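Local coordinates for digeranylgeranylglycerophospholipid reductase (Sulfolobus acidocaldarius, PDB 4OPC), which uses FAD to hydrogenate the double bonds of the isoprenoid chains of unsaturated archaeols in the biosynthesis of archaeal membrane lipids, at residues Thr272-Tyr277 against Glu422-Tyr427; Thr293-His298 against Asn339-Lys344. All coordinates share one frame; numbering follows the deposited sequence.

Contact 1: residues Thr272-Tyr277 against Glu422-Tyr427; sequences TRRPLY and ELYLNY
The hydroxyl of Tyr427 donates to the backbone carbonyl of Tyr277, OH to O 2.7 Å. In this Rossmann-type FAD-binding reductase the bond joins segment 422-427, the last part of helix 410-425 and the loop after it, to the loop that leaves strand 261-271 at the edge of the large mixed sheet. The donor lies in the carbonyl plane, with a C=O...OH angle of 146°, and the oxygen meets the Tyr427 ring at its edge. With its CG anti to the backbone N (chi1 -172°), Tyr427 reaches from the loop after the helix to loop 272-277. Beside it Tyr424 rests its OH against the Arg274 methylenes and the rim of the Tyr277 ring, 3.6 Å from Arg274 CD and equally 3.6 Å from Tyr277 CE1. Both partners cross Tyr424 at about a right angle, and its ring stands 89° from the Arg274 guanidinium.

Arg274, its chain bent at chi2, brings its guanidinium to Tyr277 OH. NE reaches that oxygen at 2.9 Å and NH2 at 3.3 Å, a side-on grip that keeps it in the guanidinium plane. The main polar partner of this hydroxyl is the Asp442 carboxylate of helix 434-452, and Asp349 forms a salt bridge with Arg274 NH1. Arg273 CZ lies 3.9 Å from Arg274 CZ, over the centre of that guanidinium; the carboxylates of Glu176, on Arg273, and Asp349 would probably offset the two charges. Polar contact between Tyr424 and the loop backbone runs through one water, 2.7 Å from Tyr424 OH and donating to Pro275 O at 2.8 Å.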
loop_
_atom_site.group_PDB
_atom_site.type_symbol
_atom_site.label_atom_id
_atom_site.label_comp_id
_atom_site.label_asym_id
_atom_site.label_seq_id
_atom_site.Cartn_x
_atom_site.Cartn_y
_atom_site.Cartn_z
ATOM N N THR A 272 2.228 -6.769 1.153
ATOM C CA THR A 272 0.900 -7.251 0.777
ATOM C C THR A 272 0.233 -7.958 1.944
ATOM O O THR A 272 -0.147 -9.113 1.841
ATOM C CB THR A 272 0.974 -8.243 -0.402
ATOM O OG1 THR A 272 1.757 -9.384 -0.019
ATOM C CG2 THR A 272 1.597 -7.606 -1.649
ATOM N N ARG A 273 0.064 -7.267 3.056
ATOM C CA ARG A 273 -0.476 -7.885 4.267
ATOM C C ARG A 273 -1.273 -6.884 5.094
ATOM O O ARG A 273 -1.338 -5.690 4.759
ATOM C CB ARG A 273 0.657 -8.458 5.127
ATOM C CG ARG A 273 1.781 -7.476 5.408
ATOM C CD ARG A 273 2.532 -7.883 6.688
ATOM N NE ARG A 273 1.815 -7.435 7.884
ATOM C CZ ARG A 273 2.260 -7.591 9.125
ATOM N NH1 ARG A 273 1.580 -7.078 10.153
ATOM N NH2 ARG A 273 3.391 -8.251 9.351
ATOM N N ARG A 274 -1.882 -7.381 6.171
ATOM C CA ARG A 274 -2.498 -6.543 7.195
ATOM C C ARG A 274 -1.492 -5.487 7.679
ATOM O O ARG A 274 -0.279 -5.669 7.552
ATOM C CB ARG A 274 -2.942 -7.431 8.356
ATOM C CG ARG A 274 -1.780 -8.114 9.045
ATOM C CD ARG A 274 -2.159 -9.499 9.589
ATOM N NE ARG A 274 -0.992 -10.121 10.212
ATOM C CZ ARG A 274 -0.023 -10.746 9.548
ATOM N NH1 ARG A 274 -0.066 -10.849 8.226
ATOM N NH2 ARG A 274 0.998 -11.270 10.215
ATOM N N PRO A 275 -1.979 -4.370 8.237
ATOM C CA PRO A 275 -1.010 -3.348 8.664
ATOM C C PRO A 275 -0.172 -3.791 9.863
ATOM O O PRO A 275 -0.415 -4.846 10.458
ATOM C CB PRO A 275 -1.890 -2.148 9.037
ATOM C CG PRO A 275 -3.261 -2.711 9.263
ATOM C CD PRO A 275 -3.378 -3.961 8.445
ATOM N N LEU A 276 0.833 -2.987 10.209
ATOM C CA LEU A 276 1.553 -3.186 11.462
ATOM C C LEU A 276 0.542 -3.360 12.583
ATOM O O LEU A 276 -0.420 -2.598 12.660
ATOM C CB LEU A 276 2.367 -1.934 11.788
ATOM C CG LEU A 276 3.830 -1.735 11.411
ATOM C CD1 LEU A 276 4.372 -0.551 12.217
ATOM C CD2 LEU A 276 4.683 -2.970 11.618
ATOM N N TYR A 277 0.752 -4.350 13.447
ATOM C CA TYR A 277 -0.204 -4.625 14.517
ATOM C C TYR A 277 -0.500 -3.392 15.360
ATOM O O TYR A 277 -1.653 -3.157 15.728
ATOM C CB TYR A 277 0.267 -5.782 15.388
ATOM C CG TYR A 277 0.038 -7.133 14.760
ATOM C CD1 TYR A 277 -1.215 -7.489 14.280
ATOM C CD2 TYR A 277 1.073 -8.048 14.630
ATOM C CE1 TYR A 277 -1.437 -8.736 13.717
ATOM C CE2 TYR A 277 0.855 -9.299 14.060
ATOM C CZ TYR A 277 -0.396 -9.619 13.603
ATOM O OH TYR A 277 -0.629 -10.858 13.036
ATOM N N GLU A 422 -13.832 -9.399 12.074
ATOM C CA GLU A 422 -14.418 -9.211 13.398
ATOM C C GLU A 422 -13.362 -8.943 14.475
ATOM O O GLU A 422 -13.578 -8.113 15.353
ATOM C CB GLU A 422 -15.289 -10.410 13.778
ATOM C CG GLU A 422 -16.550 -10.525 12.942
ATOM C CD GLU A 422 -17.353 -11.774 13.256
ATOM O OE1 GLU A 422 -16.877 -12.604 14.061
ATOM O OE2 GLU A 422 -18.460 -11.925 12.696
ATOM N N LEU A 423 -12.235 -9.647 14.414
ATOM C CA LEU A 423 -11.145 -9.382 15.343
ATOM C C LEU A 423 -10.670 -7.945 15.191
ATOM O O LEU A 423 -10.392 -7.270 16.183
ATOM C CB LEU A 423 -9.965 -10.333 15.121
ATOM C CG LEU A 423 -10.007 -11.668 15.861
ATOM C CD1 LEU A 423 -8.854 -12.541 15.419
ATOM C CD2 LEU A 423 -9.949 -11.432 17.363
ATOM N N TYR A 424 -10.556 -7.482 13.948
ATOM C CA TYR A 424 -10.124 -6.108 13.708
ATOM C C TYR A 424 -11.165 -5.068 14.096
ATOM O O TYR A 424 -10.802 -3.981 14.551
ATOM C CB TYR A 424 -9.632 -5.925 12.265
ATOM C CG TYR A 424 -8.205 -6.362 12.120
ATOM C CD1 TYR A 424 -7.859 -7.711 12.187
ATOM C CD2 TYR A 424 -7.187 -5.427 11.974
ATOM C CE1 TYR A 424 -6.553 -8.114 12.076
ATOM C CE2 TYR A 424 -5.868 -5.821 11.860
ATOM C CZ TYR A 424 -5.554 -7.168 11.910
ATOM O OH TYR A 424 -4.241 -7.561 11.806
ATOM N N LEU A 425 -12.444 -5.395 13.941
ATOM C CA LEU A 425 -13.510 -4.511 14.417
ATOM C C LEU A 425 -13.509 -4.424 15.946
ATOM O O LEU A 425 -14.078 -3.498 16.530
ATOM C CB LEU A 425 -14.875 -4.957 13.885
ATOM C CG LEU A 425 -14.988 -4.902 12.356
ATOM C CD1 LEU A 425 -16.377 -5.300 11.883
ATOM C CD2 LEU A 425 -14.612 -3.522 11.830
ATOM N N ASN A 426 -12.846 -5.378 16.588
ATOM C CA ASN A 426 -12.637 -5.342 18.033
ATOM C C ASN A 426 -11.174 -5.070 18.380
ATOM O O ASN A 426 -10.630 -5.634 19.331
ATOM C CB ASN A 426 -13.103 -6.647 18.676
ATOM C CG ASN A 426 -14.603 -6.835 18.584
ATOM O OD1 ASN A 426 -15.367 -6.144 19.258
ATOM N ND2 ASN A 426 -15.033 -7.771 17.747
ATOM N N TYR A 427 -10.541 -4.202 17.596
ATOM C CA TYR A 427 -9.167 -3.805 17.843
ATOM C C TYR A 427 -9.019 -3.306 19.288
ATOM O O TYR A 427 -9.895 -2.606 19.790
ATOM C CB TYR A 427 -8.750 -2.715 16.845
ATOM C CG TYR A 427 -7.274 -2.416 16.930
ATOM C CD1 TYR A 427 -6.353 -3.140 16.176
ATOM C CD2 TYR A 427 -6.796 -1.446 17.807
ATOM C CE1 TYR A 427 -4.992 -2.894 16.284
ATOM C CE2 TYR A 427 -5.447 -1.198 17.924
ATOM C CZ TYR A 427 -4.550 -1.915 17.161
ATOM O OH TYR A 427 -3.209 -1.656 17.284
HETATM O O HOH W 1 -2.729 -5.368 11.864
#

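Contact 2: residues Thr293-His298 against Asn339-Lys344; sequences TVNPVH and NEYGAK. With PGT ((1S)-2-{[{[(2R)-2,3-dihydroxypropyl]oxy}(hydroxy)phosphoryl]oxy}-1-[(palmitoyloxy)methyl]ethyl stearate), chain C.
Tyr341 OH is held between protein and lipid: it accepts from Asn295 ND2 (3.1 Å, N-H...O angle 161°) and donates to PGT O2P at 2.7 Å. In loop 293-298 Asn295 starts an Asx turn, beside helix 332-357 in the lipid-binding pocket; His298 and Tyr341 also bind diphytanylglycerol phospholipid in a structure of this protein. Tyr341, on a pi-type turn, has CG anti to its own N (chi1 -152°), which carries the phenol to Asn295 and the phosphate. The tight part centres on Asn295. Its amide, 73° from the phenol plane, keeps Tyr341 OH in its own plane, while OD1 accepts from Val297 N (2.9 Å) and His298 N (3.1 Å). Its CG covers the centre of the His298 ring, 3.4 Å above the plane. Replacing Asn295 by an alanine removes both amide ends and would probably leave Tyr341 OH without this donor and the Val297 and His298 amides without OD1, setting the two phosphate-binding side chains freer to turn. His298, its ND1 bonded to Gly300 N, points NE2 at PGT O1P, 2.8 Å away.

Toward Thr293 the packing is looser, Tyr341 CE2 lying 3.9 Å from Thr293 O. Lys344 stays clear of the loop, its CE over one Tyr341 face, offset toward the rim.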
loop_
_atom_site.group_PDB
_atom_site.type_symbol
_atom_site.label_atom_id
_atom_site.label_comp_id
_atom_site.label_asym_id
_atom_site.label_seq_id
_atom_site.Cartn_x
_atom_site.Cartn_y
_atom_site.Cartn_z
ATOM N N THR A 293 0.587 -0.477 4.786
ATOM C CA THR A 293 -0.774 -0.012 4.484
ATOM C C THR A 293 -1.384 -0.471 3.132
ATOM O O THR A 293 -2.528 -0.160 2.810
ATOM C CB THR A 293 -0.877 1.512 4.645
ATOM O OG1 THR A 293 0.158 2.147 3.878
ATOM C CG2 THR A 293 -0.705 1.895 6.108
ATOM N N VAL A 294 -0.654 -1.266 2.380
ATOM C CA VAL A 294 -1.055 -1.605 1.023
ATOM C C VAL A 294 -2.189 -2.635 0.994
ATOM O O VAL A 294 -2.207 -3.576 1.803
ATOM C CB VAL A 294 0.157 -2.165 0.292
ATOM C CG1 VAL A 294 -0.198 -2.593 -1.128
ATOM C CG2 VAL A 294 1.272 -1.123 0.281
ATOM N N ASN A 295 -3.134 -2.457 0.073
ATOM C CA ASN A 295 -4.191 -3.450 -0.155
ATOM C C ASN A 295 -3.587 -4.812 -0.547
ATOM O O ASN A 295 -2.878 -4.915 -1.550
ATOM C CB ASN A 295 -5.109 -2.960 -1.272
ATOM C CG ASN A 295 -6.329 -3.821 -1.439
ATOM O OD1 ASN A 295 -6.236 -4.991 -1.843
ATOM N ND2 ASN A 295 -7.489 -3.260 -1.136
ATOM N N PRO A 296 -3.838 -5.864 0.247
ATOM C CA PRO A 296 -3.158 -7.139 -0.034
ATOM C C PRO A 296 -3.603 -7.854 -1.311
ATOM O O PRO A 296 -2.862 -8.704 -1.807
ATOM C CB PRO A 296 -3.501 -8.008 1.192
ATOM C CG PRO A 296 -3.778 -7.002 2.280
ATOM C CD PRO A 296 -4.442 -5.840 1.593
ATOM N N VAL A 297 -4.784 -7.548 -1.825
ATOM C CA VAL A 297 -5.276 -8.258 -3.001
ATOM C C VAL A 297 -4.904 -7.560 -4.303
ATOM O O VAL A 297 -4.525 -8.217 -5.271
ATOM C CB VAL A 297 -6.774 -8.521 -2.907
ATOM C CG1 VAL A 297 -7.332 -8.961 -4.258
ATOM C CG2 VAL A 297 -7.030 -9.611 -1.880
ATOM N N HIS A 298 -4.988 -6.234 -4.346
ATOM C CA HIS A 298 -4.605 -5.565 -5.587
ATOM C C HIS A 298 -3.273 -4.826 -5.561
ATOM O O HIS A 298 -2.798 -4.413 -6.605
ATOM C CB HIS A 298 -5.736 -4.708 -6.187
ATOM C CG HIS A 298 -6.183 -3.558 -5.336
ATOM N ND1 HIS A 298 -5.317 -2.624 -4.809
ATOM C CD2 HIS A 298 -7.426 -3.159 -4.974
ATOM C CE1 HIS A 298 -6.005 -1.713 -4.142
ATOM N NE2 HIS A 298 -7.288 -2.017 -4.226
ATOM N N ASN A 339 -10.432 1.383 11.294
ATOM C CA ASN A 339 -11.786 1.676 10.826
ATOM C C ASN A 339 -11.827 2.080 9.350
ATOM O O ASN A 339 -12.719 1.667 8.608
ATOM C CB ASN A 339 -12.436 2.770 11.670
ATOM C CG ASN A 339 -12.815 2.294 13.060
ATOM O OD1 ASN A 339 -12.925 1.096 13.311
ATOM N ND2 ASN A 339 -13.025 3.238 13.971
ATOM N N GLU A 340 -10.861 2.884 8.914
ATOM C CA GLU A 340 -10.906 3.428 7.559
ATOM C C GLU A 340 -10.402 2.471 6.483
ATOM O O GLU A 340 -10.804 2.599 5.325
ATOM C CB GLU A 340 -10.098 4.736 7.474
ATOM C CG GLU A 340 -10.624 5.891 8.329
ATOM C CD GLU A 340 -11.961 6.444 7.852
ATOM O OE1 GLU A 340 -12.389 6.115 6.727
ATOM O OE2 GLU A 340 -12.582 7.219 8.608
ATOM N N TYR A 341 -9.510 1.547 6.840
ATOM C CA TYR A 341 -8.889 0.673 5.844
ATOM C C TYR A 341 -8.312 -0.625 6.408
ATOM O O TYR A 341 -8.352 -1.660 5.732
ATOM C CB TYR A 341 -7.785 1.426 5.094
ATOM C CG TYR A 341 -7.544 0.943 3.684
ATOM C CD1 TYR A 341 -8.285 1.449 2.625
ATOM C CD2 TYR A 341 -6.572 -0.017 3.406
ATOM C CE1 TYR A 341 -8.066 1.024 1.323
ATOM C CE2 TYR A 341 -6.345 -0.451 2.113
ATOM C CZ TYR A 341 -7.098 0.067 1.071
ATOM O OH TYR A 341 -6.887 -0.347 -0.227
ATOM N N GLY A 342 -7.768 -0.590 7.621
ATOM C CA GLY A 342 -7.004 -1.715 8.137
ATOM C C GLY A 342 -7.772 -3.008 8.366
ATOM O O GLY A 342 -7.232 -4.088 8.132
ATOM N N ALA A 343 -9.024 -2.917 8.804
ATOM C CA ALA A 343 -9.830 -4.115 9.029
ATOM C C ALA A 343 -10.086 -4.807 7.698
ATOM O O ALA A 343 -9.977 -6.034 7.581
ATOM C CB ALA A 343 -11.140 -3.758 9.713
ATOM N N LYS A 344 -10.425 -4.017 6.688
ATOM C CA LYS A 344 -10.551 -4.535 5.330
ATOM C C LYS A 344 -9.262 -5.194 4.849
ATOM O O LYS A 344 -9.296 -6.269 4.244
ATOM C CB LYS A 344 -10.927 -3.407 4.372
ATOM C CG LYS A 344 -10.561 -3.720 2.933
ATOM C CD LYS A 344 -11.099 -2.701 2.006
ATOM C CE LYS A 344 -10.520 -1.344 2.296
ATOM N NZ LYS A 344 -11.101 -0.417 1.317
HETATM C C48 PGT C . -2.193 -11.227 -5.537
HETATM C C47 PGT C . -1.625 -10.459 -4.361
HETATM C C46 PGT C . -0.473 -9.597 -4.834
HETATM C C45 PGT C . -0.948 -8.693 -5.955
HETATM C C44 PGT C . -0.102 -7.440 -6.023
HETATM C C43 PGT C . 0.836 -7.511 -7.214
HETATM C C42 PGT C . 1.778 -6.329 -7.155
HETATM C C41 PGT C . 0.964 -5.081 -7.385
HETATM C C40 PGT C . 1.824 -3.998 -7.988
HETATM C C39 PGT C . 0.917 -3.120 -8.821
HETATM C C38 PGT C . -0.194 -2.581 -7.958
HETATM C C37 PGT C . -1.183 -1.855 -8.838
HETATM C C36 PGT C . -2.230 -1.230 -7.950
HETATM C C35 PGT C . -3.420 -0.777 -8.764
HETATM C C34 PGT C . -4.417 -0.105 -7.839
HETATM C C33 PGT C . -5.761 0.079 -8.509
HETATM C C32 PGT C . -6.402 1.388 -8.089
HETATM C C31 PGT C . -7.081 1.297 -6.732
HETATM O O31 PGT C . -6.771 2.111 -5.882
HETATM O O2 PGT C . -8.041 0.298 -6.433
HETATM C C2 PGT C . -9.403 0.681 -6.477
HETATM C C1 PGT C . -9.869 1.388 -5.221
HETATM O O3P PGT C . -8.869 1.850 -4.334
HETATM P P PGT C . -8.819 1.231 -2.874
HETATM O O1P PGT C . -9.074 -0.248 -3.071
HETATM O O2P PGT C . -7.470 1.454 -2.210
HETATM O O4P PGT C . -9.942 1.823 -1.912
HETATM C C4 PGT C . -11.053 2.554 -2.390
HETATM C C5 PGT C . -12.015 2.876 -1.269
HETATM O O5 PGT C . -12.175 4.272 -1.174
HETATM C C6 PGT C . -11.478 2.327 0.032
HETATM O O6 PGT C . -11.026 3.365 0.871
HETATM C C3 PGT C . -10.322 -0.523 -6.579
HETATM O O3 PGT C . -10.181 -1.236 -7.784
HETATM C C11 PGT C . -10.388 -2.619 -7.619
HETATM O O11 PGT C . -11.323 -3.016 -6.953
HETATM C C12 PGT C . -9.440 -3.611 -8.263
HETATM C C13 PGT C . -10.084 -4.978 -8.361
HETATM C C14 PGT C . -9.097 -5.943 -8.985
HETATM C C15 PGT C . -8.396 -6.744 -7.910
HETATM C C16 PGT C . -7.515 -7.804 -8.537
HETATM C C17 PGT C . -7.823 -9.138 -7.893
HETATM C C18 PGT C . -7.207 -10.268 -8.691
HETATM C C19 PGT C . -7.771 -11.593 -8.217
HETATM C C20 PGT C . -9.218 -11.746 -8.645
HETATM C C21 PGT C . -9.370 -12.996 -9.488
HETATM C C22 PGT C . -10.738 -13.611 -9.283
HETATM C C23 PGT C . -10.659 -15.088 -9.604
HETATM C C24 PGT C . -11.920 -15.791 -9.150
HETATM C C25 PGT C . -11.561 -16.961 -8.260
HETATM C C26 PGT C . -12.309 -16.853 -6.948
#

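In the fold
Both contacts are buried, and contact 2 is nested within the chain loop that contact 1 closes. Contact 2 lies nearer the centre of the chain, where loop 293-298 and helix 332-357 meet the phospholipid and Val294 touches the FAD cofactor; its polar groups face a phosphate. Contact 1, about 9 Å away between centres, joins helix 410-425 and the loop after it to loop 272-277 through tyrosines, arginines and one water, with Asp and Glu as counter-charges. Helix 332-357 serves both, through Asp349 in contact 1 and Tyr341 in contact 2. The contacts abut: Ala343 CB packs on Tyr424 CB at 3.7 Å, and Pro296 CB on Thr272 O at 3.6 Å.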